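Local coordinates for aminotransferase class I and II (Streptococcus suis 89/1591, PDB 3OP7), which probably transfers amino groups between amino acids and keto acids, using a covalently held pyridoxal phosphate cofactor, at residues I208-L220 with R230-D242. Numbering follows the deposited sequence.
Sequences IEVYDKGIAVNSL and RIGWVAANHQVTD. With EDO (1,2-ethanediol), chain K.
Strands 214-219 and 232-235 pair antiparallel through A216 with A235 and N218 with W233, each couple exchanging two backbone hydrogen bonds, A235 N to A216 O being the shortest at 2.8 Å. L220 N extends the pairing past the strand end, giving a nearly straight bond to I231 O (3.0 Å, 170° at the hydrogen). At the non-hydrogen-bonded pair S219-G232 the chains draw together, S219 CB lying 3.6 Å from G232 CA.

On one face of the sheet the W233 indole lies alongside N218, with N218 CB 3.3 Å above the ring plane near its rim and L220 CD2 at the ring's edge. A chi1 of 59°, setting CG between the backbone N and the carbonyl carbon, swings the ring over the neighbouring strand; NE1 hydrogen-bonds to Y76 OH. Farther along this face, I208 CD1 meets A235 CB. On the other face I215 CG2 packs beside V234 CG1 (3.6 Å), and V217 and V234 rest on helix 89-101.

Strand 232-235 is the antiparallel member within the mixed seven-stranded core sheet of fold-type I PLP enzymes. S219 OG, which also hydrogen-bonds to S221 N, and R230 NH1 both hydrogen-bond to the phosphate of the lysine-bound cofactor at position 222, so the S219-L220 end borders the active site.

At the far end N237 ND2 gives a bond to D212 O (3.1 Å) from above the carbonyl plane and a weak one to D212 OD2. Its OD1 N-caps helix 238-244 through V240 N, and a water joins N237 N to D212 O and G214 O.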
loop_
_atom_site.group_PDB
_atom_site.type_symbol
_atom_site.label_atom_id
_atom_site.label_comp_id
_atom_site.label_asym_id
_atom_site.label_seq_id
_atom_site.Cartn_x
_atom_site.Cartn_y
_atom_site.Cartn_z
ATOM N N ILE A 208 -14.648 -15.107 -9.825
ATOM C CA ILE A 208 -15.679 -14.217 -10.327
ATOM C C ILE A 208 -16.382 -14.709 -11.608
ATOM O O ILE A 208 -17.459 -14.213 -11.942
ATOM C CB ILE A 208 -15.080 -12.831 -10.544
ATOM C CG1 ILE A 208 -16.191 -11.776 -10.524
ATOM C CG2 ILE A 208 -14.200 -12.847 -11.785
ATOM C CD1 ILE A 208 -15.695 -10.343 -10.637
ATOM N N GLU A 209 -15.819 -15.710 -12.283
ATOM C CA GLU A 209 -16.457 -16.348 -13.441
ATOM C C GLU A 209 -17.446 -17.454 -13.040
ATOM O O GLU A 209 -18.227 -17.944 -13.896
ATOM C CB GLU A 209 -15.376 -16.901 -14.396
ATOM C CG GLU A 209 -14.529 -15.795 -15.044
ATOM C CD GLU A 209 -13.312 -16.290 -15.797
ATOM O OE1 GLU A 209 -12.595 -17.226 -15.361
ATOM O OE2 GLU A 209 -13.017 -15.672 -16.839
ATOM N N VAL A 210 -17.397 -17.873 -11.777
ATOM C CA VAL A 210 -18.319 -18.883 -11.282
ATOM C C VAL A 210 -19.253 -18.415 -10.174
ATOM O O VAL A 210 -20.138 -19.183 -9.779
ATOM C CB VAL A 210 -17.581 -20.171 -10.839
ATOM C CG1 VAL A 210 -16.940 -20.899 -12.049
ATOM C CG2 VAL A 210 -16.554 -19.909 -9.779
ATOM N N TYR A 211 -19.074 -17.192 -9.687
ATOM C CA TYR A 211 -19.859 -16.673 -8.547
ATOM C C TYR A 211 -19.956 -15.173 -8.573
ATOM O O TYR A 211 -18.929 -14.477 -8.579
ATOM C CB TYR A 211 -19.187 -17.117 -7.247
ATOM C CG TYR A 211 -19.955 -16.919 -5.948
ATOM C CD1 TYR A 211 -21.349 -17.052 -5.886
ATOM C CD2 TYR A 211 -19.273 -16.709 -4.776
ATOM C CE1 TYR A 211 -22.041 -16.937 -4.676
ATOM C CE2 TYR A 211 -19.934 -16.553 -3.568
ATOM C CZ TYR A 211 -21.330 -16.680 -3.524
ATOM O OH TYR A 211 -21.986 -16.556 -2.348
ATOM N N ASP A 212 -21.188 -14.659 -8.513
ATOM C CA ASP A 212 -21.453 -13.204 -8.440
ATOM C C ASP A 212 -20.817 -12.569 -7.236
ATOM O O ASP A 212 -20.438 -11.384 -7.255
ATOM C CB ASP A 212 -22.952 -12.875 -8.328
ATOM C CG ASP A 212 -23.233 -11.360 -8.472
ATOM O OD1 ASP A 212 -23.157 -10.896 -9.636
ATOM O OD2 ASP A 212 -23.525 -10.635 -7.451
ATOM N N LYS A 213 -20.746 -13.314 -6.141
ATOM C CA LYS A 213 -20.099 -12.787 -4.911
ATOM C C LYS A 213 -18.640 -13.300 -4.753
ATOM O O LYS A 213 -18.085 -13.330 -3.648
ATOM C CB LYS A 213 -20.956 -13.144 -3.689
ATOM C CG LYS A 213 -22.082 -12.170 -3.429
ATOM C CD LYS A 213 -23.016 -12.676 -2.287
ATOM C CE LYS A 213 -23.374 -11.513 -1.364
ATOM N NZ LYS A 213 -24.490 -11.833 -0.399
ATOM N N GLY A 214 -18.025 -13.678 -5.877
ATOM C CA GLY A 214 -16.615 -14.002 -5.926
ATOM C C GLY A 214 -15.846 -12.697 -6.094
ATOM O O GLY A 214 -16.246 -11.867 -6.917
ATOM N N ILE A 215 -14.756 -12.559 -5.345
ATOM C CA ILE A 215 -13.915 -11.334 -5.321
ATOM C C ILE A 215 -12.532 -11.854 -5.730
ATOM O O ILE A 215 -11.929 -12.663 -4.998
ATOM C CB ILE A 215 -13.858 -10.667 -3.939
ATOM C CG1 ILE A 215 -15.254 -10.247 -3.468
ATOM C CG2 ILE A 215 -12.866 -9.451 -3.953
ATOM C CD1 ILE A 215 -15.292 -9.794 -2.014
ATOM N N ALA A 216 -12.100 -11.498 -6.944
ATOM C CA ALA A 216 -10.830 -11.932 -7.509
ATOM C C ALA A 216 -9.735 -10.930 -7.241
ATOM O O ALA A 216 -9.936 -9.735 -7.474
ATOM C CB ALA A 216 -10.969 -12.144 -9.018
ATOM N N VAL A 217 -8.616 -11.419 -6.708
ATOM C CA VAL A 217 -7.448 -10.607 -6.466
ATOM C C VAL A 217 -6.373 -11.157 -7.382
ATOM O O VAL A 217 -6.167 -12.380 -7.521
ATOM C CB VAL A 217 -7.022 -10.606 -4.976
ATOM C CG1 VAL A 217 -5.531 -10.227 -4.804
ATOM C CG2 VAL A 217 -7.926 -9.655 -4.162
ATOM N N ASN A 218 -5.672 -10.255 -8.067
ATOM C CA ASN A 218 -4.611 -10.703 -8.948
ATOM C C ASN A 218 -3.553 -9.597 -9.082
ATOM O O ASN A 218 -3.682 -8.520 -8.504
ATOM C CB ASN A 218 -5.175 -11.127 -10.305
ATOM C CG ASN A 218 -4.365 -12.278 -10.992
ATOM O OD1 ASN A 218 -3.132 -12.314 -10.919
ATOM N ND2 ASN A 218 -5.074 -13.244 -11.649
ATOM N N SER A 219 -2.491 -9.905 -9.812
ATOM C CA SER A 219 -1.454 -8.889 -10.055
ATOM C C SER A 219 -0.500 -9.275 -11.161
ATOM O O SER A 219 -0.562 -10.370 -11.703
ATOM C CB SER A 219 -0.685 -8.589 -8.809
ATOM O OG SER A 219 0.340 -9.475 -8.561
ATOM N N LEU A 220 0.385 -8.348 -11.480
ATOM C CA LEU A 220 1.377 -8.564 -12.526
ATOM C C LEU A 220 2.664 -9.137 -11.953
ATOM O O LEU A 220 3.628 -9.309 -12.697
ATOM C CB LEU A 220 1.657 -7.308 -13.306
ATOM C CG LEU A 220 0.426 -6.714 -14.048
ATOM C CD1 LEU A 220 0.744 -5.386 -14.766
ATOM C CD2 LEU A 220 -0.191 -7.713 -15.037
ATOM N N ARG A 230 4.581 -2.898 -8.613
ATOM C CA ARG A 230 3.593 -2.941 -7.557
ATOM C C ARG A 230 2.155 -2.637 -8.128
ATOM O O ARG A 230 1.500 -1.668 -7.729
ATOM C CB ARG A 230 3.953 -2.007 -6.376
ATOM C CG ARG A 230 5.364 -2.032 -5.883
ATOM C CD ARG A 230 5.895 -3.379 -5.442
ATOM N NE ARG A 230 5.054 -4.028 -4.465
ATOM C CZ ARG A 230 4.395 -5.163 -4.638
ATOM N NH1 ARG A 230 4.545 -5.876 -5.737
ATOM N NH2 ARG A 230 3.648 -5.635 -3.647
ATOM N N ILE A 231 1.712 -3.456 -9.067
ATOM C CA ILE A 231 0.388 -3.326 -9.685
ATOM C C ILE A 231 -0.378 -4.637 -9.581
ATOM O O ILE A 231 0.018 -5.649 -10.121
ATOM C CB ILE A 231 0.441 -2.909 -11.170
ATOM C CG1 ILE A 231 1.080 -1.529 -11.348
ATOM C CG2 ILE A 231 -0.940 -3.005 -11.851
ATOM C CD1 ILE A 231 0.165 -0.361 -10.914
ATOM N N GLY A 232 -1.515 -4.523 -8.914
ATOM C CA GLY A 232 -2.511 -5.544 -8.832
ATOM C C GLY A 232 -3.904 -5.002 -9.068
ATOM O O GLY A 232 -4.067 -3.822 -9.466
ATOM N N TRP A 233 -4.903 -5.862 -8.856
ATOM C CA TRP A 233 -6.268 -5.391 -8.905
ATOM C C TRP A 233 -7.191 -6.278 -8.098
ATOM O O TRP A 233 -6.867 -7.425 -7.767
ATOM C CB TRP A 233 -6.764 -5.360 -10.356
ATOM C CG TRP A 233 -6.746 -6.672 -11.092
ATOM C CD1 TRP A 233 -7.765 -7.615 -11.118
ATOM C CD2 TRP A 233 -5.683 -7.237 -11.887
ATOM N NE1 TRP A 233 -7.403 -8.678 -11.911
ATOM C CE2 TRP A 233 -6.146 -8.462 -12.397
ATOM C CE3 TRP A 233 -4.393 -6.814 -12.242
ATOM C CZ2 TRP A 233 -5.355 -9.264 -13.218
ATOM C CZ3 TRP A 233 -3.634 -7.601 -13.061
ATOM C CH2 TRP A 233 -4.115 -8.810 -13.527
ATOM N N VAL A 234 -8.352 -5.699 -7.805
ATOM C CA VAL A 234 -9.522 -6.455 -7.404
ATOM C C VAL A 234 -10.566 -6.427 -8.522
ATOM O O VAL A 234 -10.804 -5.346 -9.119
ATOM C CB VAL A 234 -10.156 -5.822 -6.151
ATOM C CG1 VAL A 234 -11.351 -6.655 -5.669
ATOM C CG2 VAL A 234 -9.102 -5.621 -5.075
ATOM N N ALA A 235 -11.174 -7.582 -8.785
ATOM C CA ALA A 235 -12.312 -7.696 -9.661
ATOM C C ALA A 235 -13.462 -8.170 -8.791
ATOM O O ALA A 235 -13.341 -9.164 -8.110
ATOM C CB ALA A 235 -12.064 -8.666 -10.807
ATOM N N ALA A 236 -14.575 -7.451 -8.781
ATOM C CA ALA A 236 -15.701 -7.839 -7.928
ATOM C C ALA A 236 -17.010 -7.372 -8.556
ATOM O O ALA A 236 -17.005 -6.638 -9.546
ATOM C CB ALA A 236 -15.533 -7.232 -6.547
ATOM N N ASN A 237 -18.143 -7.787 -7.990
ATOM C CA ASN A 237 -19.420 -7.202 -8.459
ATOM C C ASN A 237 -19.513 -5.696 -8.224
ATOM O O ASN A 237 -18.723 -5.105 -7.481
ATOM C CB ASN A 237 -20.652 -7.934 -7.937
ATOM C CG ASN A 237 -20.885 -7.753 -6.444
ATOM O OD1 ASN A 237 -20.717 -6.657 -5.901
ATOM N ND2 ASN A 237 -21.412 -8.814 -5.796
ATOM N N HIS A 238 -20.508 -5.070 -8.858
ATOM C CA HIS A 238 -20.651 -3.593 -8.780
ATOM C C HIS A 238 -20.831 -3.115 -7.350
ATOM O O HIS A 238 -20.296 -2.074 -6.960
ATOM C CB HIS A 238 -21.849 -3.114 -9.623
ATOM C CG HIS A 238 -22.078 -1.630 -9.575
ATOM N ND1 HIS A 238 -21.254 -0.725 -10.211
ATOM C CD2 HIS A 238 -23.040 -0.897 -8.967
ATOM C CE1 HIS A 238 -21.704 0.501 -10.003
ATOM N NE2 HIS A 238 -22.782 0.425 -9.247
ATOM N N GLN A 239 -21.590 -3.869 -6.540
ATOM C CA GLN A 239 -21.851 -3.459 -5.162
ATOM C C GLN A 239 -20.558 -3.470 -4.335
ATOM O O GLN A 239 -20.250 -2.503 -3.613
ATOM C CB GLN A 239 -22.897 -4.380 -4.525
ATOM C CG GLN A 239 -24.328 -4.165 -5.025
ATOM C CD GLN A 239 -25.223 -5.342 -4.676
ATOM O OE1 GLN A 239 -24.875 -6.495 -4.936
ATOM N NE2 GLN A 239 -26.372 -5.058 -4.072
ATOM N N VAL A 240 -19.798 -4.560 -4.436
ATOM C CA VAL A 240 -18.538 -4.647 -3.700
ATOM C C VAL A 240 -17.554 -3.577 -4.167
ATOM O O VAL A 240 -16.919 -2.863 -3.353
ATOM C CB VAL A 240 -17.901 -6.037 -3.812
ATOM C CG1 VAL A 240 -16.426 -5.996 -3.300
ATOM C CG2 VAL A 240 -18.784 -7.051 -2.988
ATOM N N THR A 241 -17.443 -3.427 -5.480
ATOM C CA THR A 241 -16.538 -2.427 -6.051
ATOM C C THR A 241 -16.863 -1.049 -5.511
ATOM O O THR A 241 -15.979 -0.254 -5.122
ATOM C CB THR A 241 -16.585 -2.444 -7.592
ATOM O OG1 THR A 241 -16.170 -3.750 -8.041
ATOM C CG2 THR A 241 -15.616 -1.443 -8.198
ATOM N N ASP A 242 -18.150 -0.751 -5.473
ATOM C CA ASP A 242 -18.574 0.554 -4.913
ATOM C C ASP A 242 -18.213 0.741 -3.444
ATOM O O ASP A 242 -17.956 1.877 -3.031
ATOM C CB ASP A 242 -20.079 0.753 -5.025
ATOM C CG ASP A 242 -20.513 1.328 -6.367
ATOM O OD1 ASP A 242 -19.658 1.891 -7.076
ATOM O OD2 ASP A 242 -21.736 1.235 -6.699
HETATM C C1 EDO K . -14.535 -18.591 -18.338
HETATM O O1 EDO K . -15.866 -18.847 -17.856
HETATM C C2 EDO K . -13.548 -19.565 -17.697
HETATM O O2 EDO K . -12.233 -19.016 -17.483
HETATM O O HOH W 1 -18.190 -9.879 -6.225
#